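Local coordinates for protein chloride intracellular channel exc-4 (Caenorhabditis elegans, PDB 2YV9) that may insert into membranes to form chloride channels and is required to keep the excretory canal lumen at its proper size as it grows, at residues A[117-122]-A[182-187]; A[121-126]-A[192-197]; A[223-228]-A[269-274]; A[200-205]-A[212-217]. All blocks are in the same frame, centred on the assembly; numbering follows the deposited sequence. Where two conformers were deposited one is given.

Contact 1: residues A[117-122]-A[182-187]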
loop_
_atom_site.group_PDB
_atom_site.type_symbol
_atom_site.label_atom_id
_atom_site.label_comp_id
_atom_site.label_asym_id
_atom_site.label_seq_id
_atom_site.Cartn_x
_atom_site.Cartn_y
_atom_site.Cartn_z
ATOM N N PRO A 117 11.810 17.007 -2.926
ATOM C CA PRO A 117 10.600 17.452 -2.227
ATOM C C PRO A 117 9.796 18.483 -3.052
ATOM O O PRO A 117 8.588 18.586 -2.869
ATOM C CB PRO A 117 11.149 18.054 -0.933
ATOM C CG PRO A 117 12.496 18.583 -1.332
ATOM C CD PRO A 117 13.032 17.609 -2.359
ATOM N N SER A 118 10.440 19.150 -3.997
ATOM C CA SER A 118 9.729 19.995 -4.955
ATOM C C SER A 118 8.726 19.135 -5.724
ATOM O O SER A 118 7.548 19.455 -5.804
ATOM C CB SER A 118 10.694 20.674 -5.930
ATOM O OG SER A 118 10.007 21.141 -7.088
ATOM N N ALA A 119 9.217 18.035 -6.267
ATOM C CA ALA A 119 8.400 17.152 -7.116
ATOM C C ALA A 119 7.269 16.511 -6.320
ATOM O O ALA A 119 6.111 16.429 -6.782
ATOM C CB ALA A 119 9.271 16.088 -7.720
ATOM N N GLU A 120 7.597 16.030 -5.119
ATOM C CA GLU A 120 6.621 15.335 -4.255
ATOM C C GLU A 120 5.458 16.229 -3.853
ATOM O O GLU A 120 4.315 15.764 -3.695
ATOM C CB GLU A 120 7.278 14.798 -2.972
ATOM C CG GLU A 120 8.200 13.647 -3.238
ATOM C CD GLU A 120 8.816 13.010 -2.015
ATOM O OE1 GLU A 120 8.513 13.437 -0.885
ATOM O OE2 GLU A 120 9.588 12.042 -2.211
ATOM N N LYS A 121 5.754 17.503 -3.619
ATOM C CA LYS A 121 4.694 18.453 -3.283
ATOM C C LYS A 121 3.842 18.815 -4.506
ATOM O O LYS A 121 2.627 18.947 -4.415
ATOM C CB LYS A 121 5.314 19.730 -2.670
ATOM C CG LYS A 121 5.878 19.518 -1.267
ATOM C CD LYS A 121 6.672 20.748 -0.782
ATOM C CE LYS A 121 7.938 20.356 -0.007
ATOM N NZ LYS A 121 8.983 21.428 -0.072
ATOM N N ARG A 122 4.460 18.921 -5.658
ATOM C CA ARG A 122 3.750 19.361 -6.841
ATOM C C ARG A 122 2.748 18.263 -7.248
ATOM O O ARG A 122 1.620 18.549 -7.633
ATOM C CB ARG A 122 4.716 19.635 -7.981
ATOM C CG ARG A 122 5.572 20.884 -7.752
ATOM C CD ARG A 122 4.772 22.151 -8.026
ATOM N NE ARG A 122 5.558 23.336 -7.701
ATOM C CZ ARG A 122 5.779 23.794 -6.468
ATOM N NH1 ARG A 122 5.264 23.173 -5.405
ATOM N NH2 ARG A 122 6.521 24.887 -6.292
ATOM N N TYR A 182 12.436 14.247 -18.710
ATOM C CA TYR A 182 11.632 13.764 -17.580
ATOM C C TYR A 182 11.608 14.843 -16.492
ATOM O O TYR A 182 12.191 15.911 -16.677
ATOM C CB TYR A 182 12.119 12.354 -17.122
ATOM C CG TYR A 182 11.884 11.287 -18.212
ATOM C CD1 TYR A 182 10.631 10.650 -18.331
ATOM C CD2 TYR A 182 12.867 10.945 -19.117
ATOM C CE1 TYR A 182 10.381 9.719 -19.327
ATOM C CE2 TYR A 182 12.631 10.006 -20.128
ATOM C CZ TYR A 182 11.366 9.392 -20.228
ATOM O OH TYR A 182 11.105 8.455 -21.199
ATOM N N LEU A 183 10.910 14.618 -15.376
ATOM C CA LEU A 183 10.659 15.646 -14.409
ATOM C C LEU A 183 11.943 16.104 -13.746
ATOM O O LEU A 183 12.086 17.290 -13.459
ATOM C CB LEU A 183 9.645 15.168 -13.348
ATOM C CG LEU A 183 9.031 16.188 -12.408
ATOM C CD1 LEU A 183 8.246 17.249 -13.144
ATOM C CD2 LEU A 183 8.129 15.484 -11.400
ATOM N N LEU A 184 12.859 15.177 -13.507
ATOM C CA LEU A 184 14.125 15.503 -12.796
ATOM C C LEU A 184 15.380 15.534 -13.631
ATOM O O LEU A 184 16.447 15.943 -13.136
ATOM C CB LEU A 184 14.345 14.484 -11.703
ATOM C CG LEU A 184 13.668 14.750 -10.370
ATOM C CD1 LEU A 184 12.152 14.947 -10.485
ATOM C CD2 LEU A 184 14.081 13.613 -9.404
ATOM N N GLY A 185 15.303 15.069 -14.865
ATOM C CA GLY A 185 16.469 14.952 -15.703
ATOM C C GLY A 185 16.179 14.134 -16.930
ATOM O O GLY A 185 15.003 14.075 -17.382
ATOM N N ASN A 186 17.233 13.530 -17.480
ATOM C CA ASN A 186 17.142 12.803 -18.738
ATOM C C ASN A 186 16.581 11.385 -18.609
ATOM O O ASN A 186 16.300 10.746 -19.632
ATOM C CB ASN A 186 18.527 12.723 -19.360
ATOM C CG ASN A 186 18.489 12.323 -20.813
ATOM O OD1 ASN A 186 19.103 11.326 -21.219
ATOM N ND2 ASN A 186 17.761 13.097 -21.612
ATOM N N SER A 187 16.435 10.895 -17.378
ATOM C CA SER A 187 16.081 9.517 -17.094
ATOM C C SER A 187 14.742 9.481 -16.355
ATOM O O SER A 187 14.448 10.359 -15.514
ATOM C CB SER A 187 17.106 8.849 -16.196
ATOM O OG SER A 187 18.208 8.418 -16.948
#
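Ala119 and Leu183 mark the closest backbone approach of the two segments, their CA atoms 7.8 Å apart. Segment 117-122 is the first part of helix 117-140, in the all-helical domain of the GST fold. Its backbone bonds are regular, as from Lys121 N to Pro117 O. Segment 182-187 belongs to the loop that leads into helix 190-210. Here the chain turns back tightly. Tyr182 N bonds Gly185 O at 2.9 Å, and Leu183 and Leu184, between them, have the backbone angles of the two central positions of a type I turn. This places both leucine side chains where they can meet the helix.

The contact between helix and turn is purely apolar. The CB methyl of Ala119 faces the turn and is touched by one methyl from each leucine. Leu183 has CG opposite the backbone N (chi1 -168°), and this sends its CD2 branch to the helix. CD1 of Leu184 comes in beside it, while CD2 of that residue turns away.

Neighbours hold the turn in place. Leu183 O is bonded to Arg178 NH1. Leu183 also packs on Leu195 of helix 190-210.

The three methyls form a nearly equilateral triangle. Ala119 CB lies 3.9 Å from Leu183 CD2 and 4.2 Å from Leu184 CD1, and the two leucine methyls are themselves 4.2 Å apart.

Contact 2: residues A[121-126]-A[192-197]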
loop_
_atom_site.group_PDB
_atom_site.type_symbol
_atom_site.label_atom_id
_atom_site.label_comp_id
_atom_site.label_asym_id
_atom_site.label_seq_id
_atom_site.Cartn_x
_atom_site.Cartn_y
_atom_site.Cartn_z
ATOM N N LYS A 121 5.754 17.503 -3.619
ATOM C CA LYS A 121 4.694 18.453 -3.283
ATOM C C LYS A 121 3.842 18.815 -4.506
ATOM O O LYS A 121 2.627 18.947 -4.415
ATOM C CB LYS A 121 5.314 19.730 -2.670
ATOM C CG LYS A 121 5.878 19.518 -1.267
ATOM C CD LYS A 121 6.672 20.748 -0.782
ATOM C CE LYS A 121 7.938 20.356 -0.007
ATOM N NZ LYS A 121 8.983 21.428 -0.072
ATOM N N ARG A 122 4.460 18.921 -5.658
ATOM C CA ARG A 122 3.750 19.361 -6.841
ATOM C C ARG A 122 2.748 18.263 -7.248
ATOM O O ARG A 122 1.620 18.549 -7.633
ATOM C CB ARG A 122 4.716 19.635 -7.981
ATOM C CG ARG A 122 5.572 20.884 -7.752
ATOM C CD ARG A 122 4.772 22.151 -8.026
ATOM N NE ARG A 122 5.558 23.336 -7.701
ATOM C CZ ARG A 122 5.779 23.794 -6.468
ATOM N NH1 ARG A 122 5.264 23.173 -5.405
ATOM N NH2 ARG A 122 6.521 24.887 -6.292
ATOM N N ILE A 123 3.228 17.025 -7.231
ATOM C CA ILE A 123 2.386 15.869 -7.604
ATOM C C ILE A 123 1.181 15.769 -6.684
ATOM O O ILE A 123 0.028 15.570 -7.130
ATOM C CB ILE A 123 3.190 14.556 -7.590
ATOM C CG1 ILE A 123 4.282 14.607 -8.687
ATOM C CG2 ILE A 123 2.294 13.287 -7.750
ATOM C CD1 ILE A 123 5.375 13.480 -8.629
ATOM N N GLU A 124 1.425 15.810 -5.387
ATOM C CA GLU A 124 0.343 15.668 -4.390
ATOM C C GLU A 124 -0.652 16.823 -4.553
ATOM O O GLU A 124 -1.879 16.626 -4.536
ATOM C CB GLU A 124 0.905 15.755 -2.986
ATOM C CG GLU A 124 -0.136 15.644 -1.878
ATOM C CD GLU A 124 -0.951 16.926 -1.661
ATOM O OE1 GLU A 124 -0.434 18.041 -1.840
ATOM O OE2 GLU A 124 -2.135 16.824 -1.271
ATOM N N ASN A 125 -0.136 18.039 -4.729
ATOM C CA ASN A 125 -1.012 19.195 -4.724
ATOM C C ASN A 125 -1.902 19.169 -5.982
ATOM O O ASN A 125 -3.105 19.504 -5.946
ATOM C CB ASN A 125 -0.211 20.496 -4.654
ATOM C CG ASN A 125 -1.023 21.669 -4.086
ATOM O OD1 ASN A 125 -2.237 21.677 -4.094
ATOM N ND2 ASN A 125 -0.311 22.667 -3.579
ATOM N N LEU A 126 -1.304 18.756 -7.106
ATOM C CA LEU A 126 -2.082 18.657 -8.355
ATOM C C LEU A 126 -3.238 17.661 -8.162
ATOM O O LEU A 126 -4.425 17.965 -8.449
ATOM C CB LEU A 126 -1.179 18.177 -9.476
ATOM C CG LEU A 126 -1.906 17.795 -10.759
ATOM C CD1 LEU A 126 -2.617 19.009 -11.380
ATOM C CD2 LEU A 126 -0.893 17.039 -11.721
ATOM N N ASP A 192 8.150 10.354 -12.260
ATOM C CA ASP A 192 7.443 10.179 -13.540
ATOM C C ASP A 192 6.433 9.077 -13.457
ATOM O O ASP A 192 5.365 9.153 -14.092
ATOM C CB ASP A 192 8.427 9.853 -14.606
ATOM C CG ASP A 192 9.506 10.954 -14.694
ATOM O OD1 ASP A 192 9.150 12.128 -14.930
ATOM O OD2 ASP A 192 10.702 10.646 -14.442
ATOM N N CYS A 193 6.796 8.045 -12.704
ATOM C CA CYS A 193 5.941 6.872 -12.558
ATOM C C CYS A 193 4.657 7.255 -11.782
ATOM O O CYS A 193 3.631 6.558 -11.892
ATOM C CB CYS A 193 6.657 5.749 -11.941
ATOM S SG CYS A 193 8.028 5.148 -12.994
ATOM N N GLU A 194 4.693 8.390 -11.059
ATOM C CA GLU A 194 3.542 8.932 -10.330
ATOM C C GLU A 194 2.820 10.043 -11.111
ATOM O O GLU A 194 1.590 10.052 -11.244
ATOM C CB GLU A 194 3.991 9.452 -8.979
ATOM C CG GLU A 194 4.561 8.302 -8.145
ATOM C CD GLU A 194 5.414 8.739 -6.970
ATOM O OE1 GLU A 194 5.553 9.963 -6.737
ATOM O OE2 GLU A 194 5.887 7.822 -6.244
ATOM N N LEU A 195 3.577 10.987 -11.632
ATOM C CA LEU A 195 2.960 12.144 -12.343
ATOM C C LEU A 195 2.395 11.785 -13.702
ATOM O O LEU A 195 1.373 12.308 -14.080
ATOM C CB LEU A 195 4.040 13.237 -12.549
ATOM C CG LEU A 195 3.531 14.551 -13.119
ATOM C CD1 LEU A 195 2.372 15.104 -12.252
ATOM C CD2 LEU A 195 4.717 15.565 -13.234
ATOM N N MET A 196 3.079 10.960 -14.508
ATOM C CA MET A 196 2.591 10.786 -15.868
ATOM C C MET A 196 1.205 10.073 -15.824
ATOM O O MET A 196 0.257 10.538 -16.452
ATOM C CB MET A 196 3.601 10.051 -16.749
ATOM C CG MET A 196 4.826 10.897 -17.053
ATOM S SD MET A 196 6.056 9.876 -17.969
ATOM C CE MET A 196 6.984 11.229 -18.776
ATOM N N PRO A 197 1.095 9.000 -15.026
ATOM C CA PRO A 197 -0.320 8.447 -14.927
ATOM C C PRO A 197 -1.351 9.455 -14.396
ATOM O O PRO A 197 -2.425 9.556 -14.948
ATOM C CB PRO A 197 -0.134 7.254 -13.982
ATOM C CG PRO A 197 1.342 6.827 -14.203
ATOM C CD PRO A 197 2.075 8.157 -14.331
#
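Two long helices of the GST-like helical domain, 117-140 and 190-210, pack against each other here. Their short segments run in roughly the same direction, with axes 10.2 Å apart and inclined by 30°. Ile123 and Leu195 have the nearest CA atoms, 6.1 Å apart.

Leu195 CD1 is shared by two side chains one helical turn apart. It lies 3.8 Å from Leu126 CD2 and 4.1 Å from Ile123 CG1. Ile123 CG1 is turned opposite the carbonyl carbon (chi1 -65°), which sets it against Leu195, and the extended chi2 carries CD1 on to Glu194. There Ile123 CD1 touches Glu194 OE1 at 4.0 Å, so the aliphatic end of the isoleucine lies beside a carboxylate. With Ile123 cut back to alanine, a gap is likely to open beside Leu195, and Glu194 would probably lose its apolar neighbour.

Glu194 extends beyond CG, its chain about perpendicular to Ile123. Its OE2 lies near Glu42 OE2, so the two carboxylates may favour protonation of one of them. Arg95 of the second subunit also packs on Glu194. Leu126 continues the apolar layer to Leu168 and Ile171 of helix 155-178.

At the start of helix 190-210, Asp192 OD2 accepts from Thr189 N, consistent with the N-capping box of GST relatives. Close packing between these two helices is typical of the C-terminal domain of the GST fold.

Contact 3: residues A[223-228]-A[269-274]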
loop_
_atom_site.group_PDB
_atom_site.type_symbol
_atom_site.label_atom_id
_atom_site.label_comp_id
_atom_site.label_asym_id
_atom_site.label_seq_id
_atom_site.Cartn_x
_atom_site.Cartn_y
_atom_site.Cartn_z
ATOM N N ALA A 223 4.699 18.913 -23.611
ATOM C CA ALA A 223 5.846 18.163 -24.075
ATOM C C ALA A 223 6.205 16.931 -23.195
ATOM O O ALA A 223 6.607 15.873 -23.672
ATOM C CB ALA A 223 7.076 19.054 -24.202
ATOM N N TYR A 224 6.027 17.089 -21.898
ATOM C CA TYR A 224 6.248 16.024 -20.938
ATOM C C TYR A 224 5.149 14.942 -21.102
ATOM O O TYR A 224 5.424 13.733 -21.052
ATOM C CB TYR A 224 6.247 16.632 -19.539
ATOM C CG TYR A 224 6.375 15.683 -18.393
ATOM C CD1 TYR A 224 7.623 15.221 -17.956
ATOM C CD2 TYR A 224 5.236 15.249 -17.684
ATOM C CE1 TYR A 224 7.726 14.349 -16.953
ATOM C CE2 TYR A 224 5.367 14.352 -16.628
ATOM C CZ TYR A 224 6.596 13.961 -16.232
ATOM O OH TYR A 224 6.750 13.093 -15.200
ATOM N N ILE A 225 3.918 15.363 -21.372
ATOM C CA ILE A 225 2.859 14.366 -21.652
ATOM C C ILE A 225 3.218 13.609 -22.955
ATOM O O ILE A 225 3.111 12.377 -23.064
ATOM C CB ILE A 225 1.495 15.053 -21.730
ATOM C CG1 ILE A 225 1.111 15.579 -20.326
ATOM C CG2 ILE A 225 0.418 14.070 -22.293
ATOM C CD1 ILE A 225 0.002 16.607 -20.307
ATOM N N LEU A 226 3.655 14.339 -23.968
ATOM C CA LEU A 226 4.165 13.687 -25.182
ATOM C C LEU A 226 5.290 12.700 -24.882
ATOM O O LEU A 226 5.274 11.596 -25.385
ATOM C CB LEU A 226 4.615 14.734 -26.186
ATOM C CG LEU A 226 5.136 14.210 -27.531
ATOM C CD1 LEU A 226 4.252 13.158 -28.231
ATOM C CD2 LEU A 226 5.421 15.442 -28.478
ATOM N N THR A 227 6.230 13.100 -24.034
ATOM C CA THR A 227 7.261 12.192 -23.571
ATOM C C THR A 227 6.618 10.933 -22.987
ATOM O O THR A 227 7.021 9.845 -23.304
ATOM C CB THR A 227 8.212 12.896 -22.620
ATOM O OG1 THR A 227 8.851 13.948 -23.373
ATOM C CG2 THR A 227 9.229 11.942 -22.083
ATOM N N ALA A 228 5.578 11.091 -22.177
ATOM C CA ALA A 228 4.885 9.921 -21.620
ATOM C C ALA A 228 4.409 8.947 -22.711
ATOM O O ALA A 228 4.583 7.740 -22.641
ATOM C CB ALA A 228 3.654 10.393 -20.816
ATOM N N HIS A 269 -3.784 8.731 -26.893
ATOM C CA HIS A 269 -2.502 9.334 -26.653
ATOM C C HIS A 269 -2.207 10.349 -27.735
ATOM O O HIS A 269 -1.281 10.168 -28.514
ATOM C CB HIS A 269 -1.415 8.253 -26.660
ATOM C CG HIS A 269 -1.516 7.301 -25.521
ATOM N ND1 HIS A 269 -0.730 6.177 -25.406
ATOM C CD2 HIS A 269 -2.306 7.324 -24.423
ATOM C CE1 HIS A 269 -1.020 5.556 -24.281
ATOM N NE2 HIS A 269 -1.993 6.215 -23.679
ATOM N N THR A 270 -2.977 11.417 -27.727
ATOM C CA THR A 270 -2.982 12.397 -28.795
ATOM C C THR A 270 -2.827 13.774 -28.214
ATOM O O THR A 270 -3.605 14.190 -27.368
ATOM C CB THR A 270 -4.322 12.304 -29.512
ATOM O OG1 THR A 270 -4.363 11.039 -30.183
ATOM C CG2 THR A 270 -4.492 13.432 -30.495
ATOM N N ILE A 271 -1.820 14.486 -28.688
ATOM C CA ILE A 271 -1.552 15.840 -28.312
ATOM C C ILE A 271 -2.357 16.808 -29.195
ATOM O O ILE A 271 -2.450 16.608 -30.411
ATOM C CB ILE A 271 -0.046 16.143 -28.551
ATOM C CG1 ILE A 271 0.825 15.109 -27.804
ATOM C CG2 ILE A 271 0.269 17.589 -28.137
ATOM C CD1 ILE A 271 0.571 15.030 -26.289
ATOM N N PRO A 272 -2.952 17.857 -28.602
ATOM C CA PRO A 272 -3.637 18.809 -29.482
ATOM C C PRO A 272 -2.719 19.383 -30.582
ATOM O O PRO A 272 -1.493 19.555 -30.394
ATOM C CB PRO A 272 -4.098 19.916 -28.534
ATOM C CG PRO A 272 -4.222 19.222 -27.215
ATOM C CD PRO A 272 -3.090 18.231 -27.183
ATOM N N GLU A 273 -3.361 19.749 -31.693
ATOM C CA GLU A 273 -2.622 20.114 -32.896
ATOM C C GLU A 273 -1.698 21.316 -32.722
ATOM O O GLU A 273 -0.532 21.292 -33.156
ATOM C CB GLU A 273 -3.610 20.417 -34.037
ATOM C CG GLU A 273 -2.968 20.870 -35.349
ATOM C CD GLU A 273 -3.969 20.816 -36.483
ATOM O OE1 GLU A 273 -4.677 21.832 -36.664
ATOM O OE2 GLU A 273 -4.092 19.734 -37.105
ATOM N N LYS A 274 -2.268 22.400 -32.197
ATOM C CA LYS A 274 -1.530 23.672 -32.060
ATOM C C LYS A 274 -0.454 23.496 -31.015
ATOM O O LYS A 274 0.616 24.098 -31.098
ATOM C CB LYS A 274 -2.471 24.795 -31.649
ATOM C CG LYS A 274 -1.817 26.184 -31.523
ATOM C CD LYS A 274 -0.941 26.547 -32.724
ATOM C CE LYS A 274 -0.513 28.003 -32.674
ATOM N NZ LYS A 274 0.212 28.352 -33.929
#
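Ile271 lays its CD1 methyl over the backbone of helix 219-228, 3.9 Å from Leu226 N and 4.0 Å from Leu226 CA. The contact fastens the C-terminal part of the chain onto the helical domain of the GST fold. Segment 269-274 is extended at first, and Pro272 then takes the N-cap position of helix 273-280. Leu226 and Ile271 have the nearest CA atoms, 6.9 Å apart.

Ile271 is the one side chain of its segment that reaches the helix. Its CG1 lies opposite the carbonyl carbon (chi1 -55°), and the CG1-CD1 arm points into the angle between Ile225 and Leu226. Leu226 meets this arm at about a right angle. Its CD1 touches Ile271 CG1, and its CB is 4.1 Å from Ile271 CD1. Ile225, one residue earlier, contributes its CG2 branch, crossing the arm at a slant. No hydrogen bond joins the two segments, and the grip is one of apolar packing.

Neighbours extend this packing. Leu276 of helix 273-280 lies against both Leu226 and Ile271, and Trp222 touches Ile271 and Pro272. Earlier in the segment, the ring of His269 stacks with that of Tyr229.

The tip of the isoleucine thus meets three groups of the helix: Leu226 CB, the Leu226 backbone, and the CG2 methyl of Ile225, which is 4.1 Å from Ile271 CD1.

Contact 4: residues A[200-205]-A[212-217]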
loop_
_atom_site.group_PDB
_atom_site.type_symbol
_atom_site.label_atom_id
_atom_site.label_comp_id
_atom_site.label_asym_id
_atom_site.label_seq_id
_atom_site.Cartn_x
_atom_site.Cartn_y
_atom_site.Cartn_z
ATOM N N HIS A 200 -2.302 11.825 -17.212
ATOM C CA HIS A 200 -3.128 11.164 -18.226
ATOM C C HIS A 200 -4.537 10.952 -17.691
ATOM O O HIS A 200 -5.518 11.215 -18.407
ATOM C CB HIS A 200 -2.554 9.815 -18.569
ATOM C CG HIS A 200 -3.250 9.165 -19.713
ATOM N ND1 HIS A 200 -3.344 9.731 -20.973
ATOM C CD2 HIS A 200 -3.949 8.006 -19.769
ATOM C CE1 HIS A 200 -4.058 8.929 -21.748
ATOM N NE2 HIS A 200 -4.437 7.884 -21.044
ATOM N N HIS A 201 -4.661 10.539 -16.430
ATOM C CA HIS A 201 -5.988 10.446 -15.778
ATOM C C HIS A 201 -6.716 11.812 -15.861
ATOM O O HIS A 201 -7.912 11.910 -16.210
ATOM C CB HIS A 201 -5.917 10.028 -14.308
ATOM C CG HIS A 201 -5.648 8.578 -14.093
ATOM N ND1 HIS A 201 -6.179 7.878 -13.028
ATOM C CD2 HIS A 201 -4.962 7.678 -14.841
ATOM C CE1 HIS A 201 -5.762 6.623 -13.095
ATOM N NE2 HIS A 201 -5.040 6.466 -14.195
ATOM N N ILE A 202 -5.987 12.884 -15.518
ATOM C CA ILE A 202 -6.600 14.184 -15.497
ATOM C C ILE A 202 -7.059 14.539 -16.918
ATOM O O ILE A 202 -8.133 15.118 -17.115
ATOM C CB ILE A 202 -5.600 15.242 -14.972
ATOM C CG1 ILE A 202 -5.455 15.042 -13.480
ATOM C CG2 ILE A 202 -6.066 16.575 -15.256
ATOM C CD1 ILE A 202 -4.354 15.872 -12.800
ATOM N N ARG A 203 -6.239 14.203 -17.937
ATOM C CA ARG A 203 -6.599 14.544 -19.314
ATOM C C ARG A 203 -7.872 13.814 -19.771
ATOM O O ARG A 203 -8.830 14.417 -20.254
ATOM C CB ARG A 203 -5.460 14.206 -20.273
ATOM C CG ARG A 203 -5.383 15.137 -21.447
ATOM C CD ARG A 203 -6.143 14.689 -22.642
ATOM N NE ARG A 203 -6.248 15.737 -23.665
ATOM C CZ ARG A 203 -6.009 15.568 -24.965
ATOM N NH1 ARG A 203 -5.648 14.403 -25.457
ATOM N NH2 ARG A 203 -6.197 16.576 -25.799
ATOM N N ILE A 204 -7.875 12.508 -19.574
ATOM C CA ILE A 204 -9.024 11.660 -19.961
ATOM C C ILE A 204 -10.272 12.039 -19.183
ATOM O O ILE A 204 -11.349 12.185 -19.769
ATOM C CB ILE A 204 -8.701 10.166 -19.753
ATOM C CG1 ILE A 204 -7.538 9.695 -20.632
ATOM C CG2 ILE A 204 -9.933 9.268 -20.058
ATOM C CD1 ILE A 204 -7.664 10.056 -22.108
ATOM N N ILE A 205 -10.166 12.170 -17.869
ATOM C CA ILE A 205 -11.350 12.485 -17.039
ATOM C C ILE A 205 -11.811 13.928 -17.330
ATOM O O ILE A 205 -13.000 14.235 -17.410
ATOM C CB ILE A 205 -11.085 12.268 -15.552
ATOM C CG1 ILE A 205 -10.862 10.790 -15.278
ATOM C CG2 ILE A 205 -12.267 12.803 -14.661
ATOM C CD1 ILE A 205 -12.021 9.879 -15.780
ATOM N N PHE A 212 -13.116 19.866 -19.521
ATOM C CA PHE A 212 -11.932 20.689 -19.662
ATOM C C PHE A 212 -10.758 19.841 -20.153
ATOM O O PHE A 212 -10.735 18.631 -19.975
ATOM C CB PHE A 212 -11.605 21.413 -18.343
ATOM C CG PHE A 212 -10.958 20.537 -17.290
ATOM C CD1 PHE A 212 -9.570 20.422 -17.212
ATOM C CD2 PHE A 212 -11.727 19.843 -16.362
ATOM C CE1 PHE A 212 -8.951 19.632 -16.265
ATOM C CE2 PHE A 212 -11.124 19.035 -15.404
ATOM C CZ PHE A 212 -9.735 18.950 -15.328
ATOM N N ASP A 213 -9.803 20.516 -20.800
ATOM C CA ASP A 213 -8.540 19.896 -21.190
ATOM C C ASP A 213 -7.440 20.580 -20.375
ATOM O O ASP A 213 -7.650 21.632 -19.736
ATOM C CB ASP A 213 -8.272 20.119 -22.678
ATOM C CG ASP A 213 -7.346 19.066 -23.290
ATOM O OD1 ASP A 213 -6.847 18.169 -22.589
ATOM O OD2 ASP A 213 -7.180 19.116 -24.528
ATOM N N ILE A 214 -6.277 19.944 -20.385
ATOM C CA ILE A 214 -5.109 20.484 -19.695
ATOM C C ILE A 214 -4.754 21.710 -20.551
ATOM O O ILE A 214 -4.685 21.576 -21.763
ATOM C CB ILE A 214 -3.975 19.440 -19.657
ATOM C CG1 ILE A 214 -4.273 18.283 -18.694
ATOM C CG2 ILE A 214 -2.619 20.116 -19.307
ATOM C CD1 ILE A 214 -3.307 17.170 -18.799
ATOM N N PRO A 215 -4.637 22.923 -19.951
ATOM C CA PRO A 215 -4.538 24.105 -20.812
ATOM C C PRO A 215 -3.476 24.028 -21.898
ATOM O O PRO A 215 -2.333 23.623 -21.630
ATOM C CB PRO A 215 -4.272 25.228 -19.828
ATOM C CG PRO A 215 -4.970 24.776 -18.542
ATOM C CD PRO A 215 -4.763 23.284 -18.529
ATOM N N HIS A 216 -3.836 24.424 -23.113
ATOM C CA HIS A 216 -2.981 24.247 -24.300
ATOM C C HIS A 216 -1.749 25.173 -24.341
ATOM O O HIS A 216 -0.806 24.956 -25.103
ATOM C CB HIS A 216 -3.871 24.435 -25.544
ATOM C CG HIS A 216 -4.854 23.331 -25.723
ATOM N ND1 HIS A 216 -5.664 23.218 -26.835
ATOM C CD2 HIS A 216 -5.170 22.282 -24.917
ATOM C CE1 HIS A 216 -6.410 22.136 -26.721
ATOM N NE2 HIS A 216 -6.132 21.545 -25.574
ATOM N N ASN A 217 -1.753 26.197 -23.511
ATOM C CA ASN A 217 -0.624 27.138 -23.460
ATOM C C ASN A 217 0.540 26.620 -22.609
ATOM O O ASN A 217 1.619 27.211 -22.605
ATOM C CB ASN A 217 -1.094 28.511 -22.985
ATOM C CG ASN A 217 -1.523 28.525 -21.537
ATOM O OD1 ASN A 217 -2.383 27.769 -21.136
ATOM N ND2 ASN A 217 -0.933 29.412 -20.750
#
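The Arg203 guanidinium and the Asp213 carboxylate meet edge to edge, their planes only 21° apart. Asp213 lies at the NE and NH2 edge of the guanidinium, almost in its plane. Arg203 NE reaches Asp213 OD1 at 2.7 Å, and Arg203 NH2 reaches Asp213 OD2 at 3.0 Å. Both bonds are nearly straight and both use the syn sides of the oxygens, making a side-on, two-pronged salt bridge. His216 turns a ring edge to the same carboxylate. Its NE2 donates to Asp213 OD2 at 2.8 Å, in the histidine ring plane but 47° above that of the carboxylate. OD2 therefore takes two donors, while OD1 also receives a weak bond from the backbone N of Ile214.

The arginine chain is bent about the CB-CG bond (chi2 -92°), which swings the guanidinium round to the aspartate. At the bend, Arg203 CG packs on Ile214 CD1 at 3.9 Å. Ile202 CG2 completes the apolar side. It touches Ile214 CG1 and, from an oblique direction, Phe212 CE1 at 4.3 Å. The Phe212 ring also makes an edge-to-face contact with Tyr161.

A methionine at Arg203 would probably leave the Asp213 carboxylate without its charged mate and freer to turn, with His216 as its remaining side-chain donor here.

Arg203 NH1 has a further, weak bond to Thr270 O, and Ile214 O accepts from Trp222 NE1. The salt bridge and apolar patch together fix the loop between helices 190-210 and 219-228 against the first of them, within the helical domain of the GST fold.

In the fold
All four contacts lie in the helical domain. Contacts 1 and 2 share helix 117-140, and their centres are 9 Å apart. Contact 4 lies further along helix 190-210, its centre 14 Å from that of contact 2, and Leu126 CG meets Ile202 CD1 between them at 3.7 Å. Asp192 ties contacts 1, 2 and 3 together. Its OD1 takes probable hydrogen bonds from Leu183 N (3.1 Å) and Tyr224 OH (2.6 Å). The centres of contacts 3 and 4 are 10 Å apart, and they meet where Pro272 packs on Arg203 and His216. Gln78, Pro80 and Thr92 form a calcium site in the thioredoxin-like part; the Glu194 side chain is about 14 Å from a bound calcium ion.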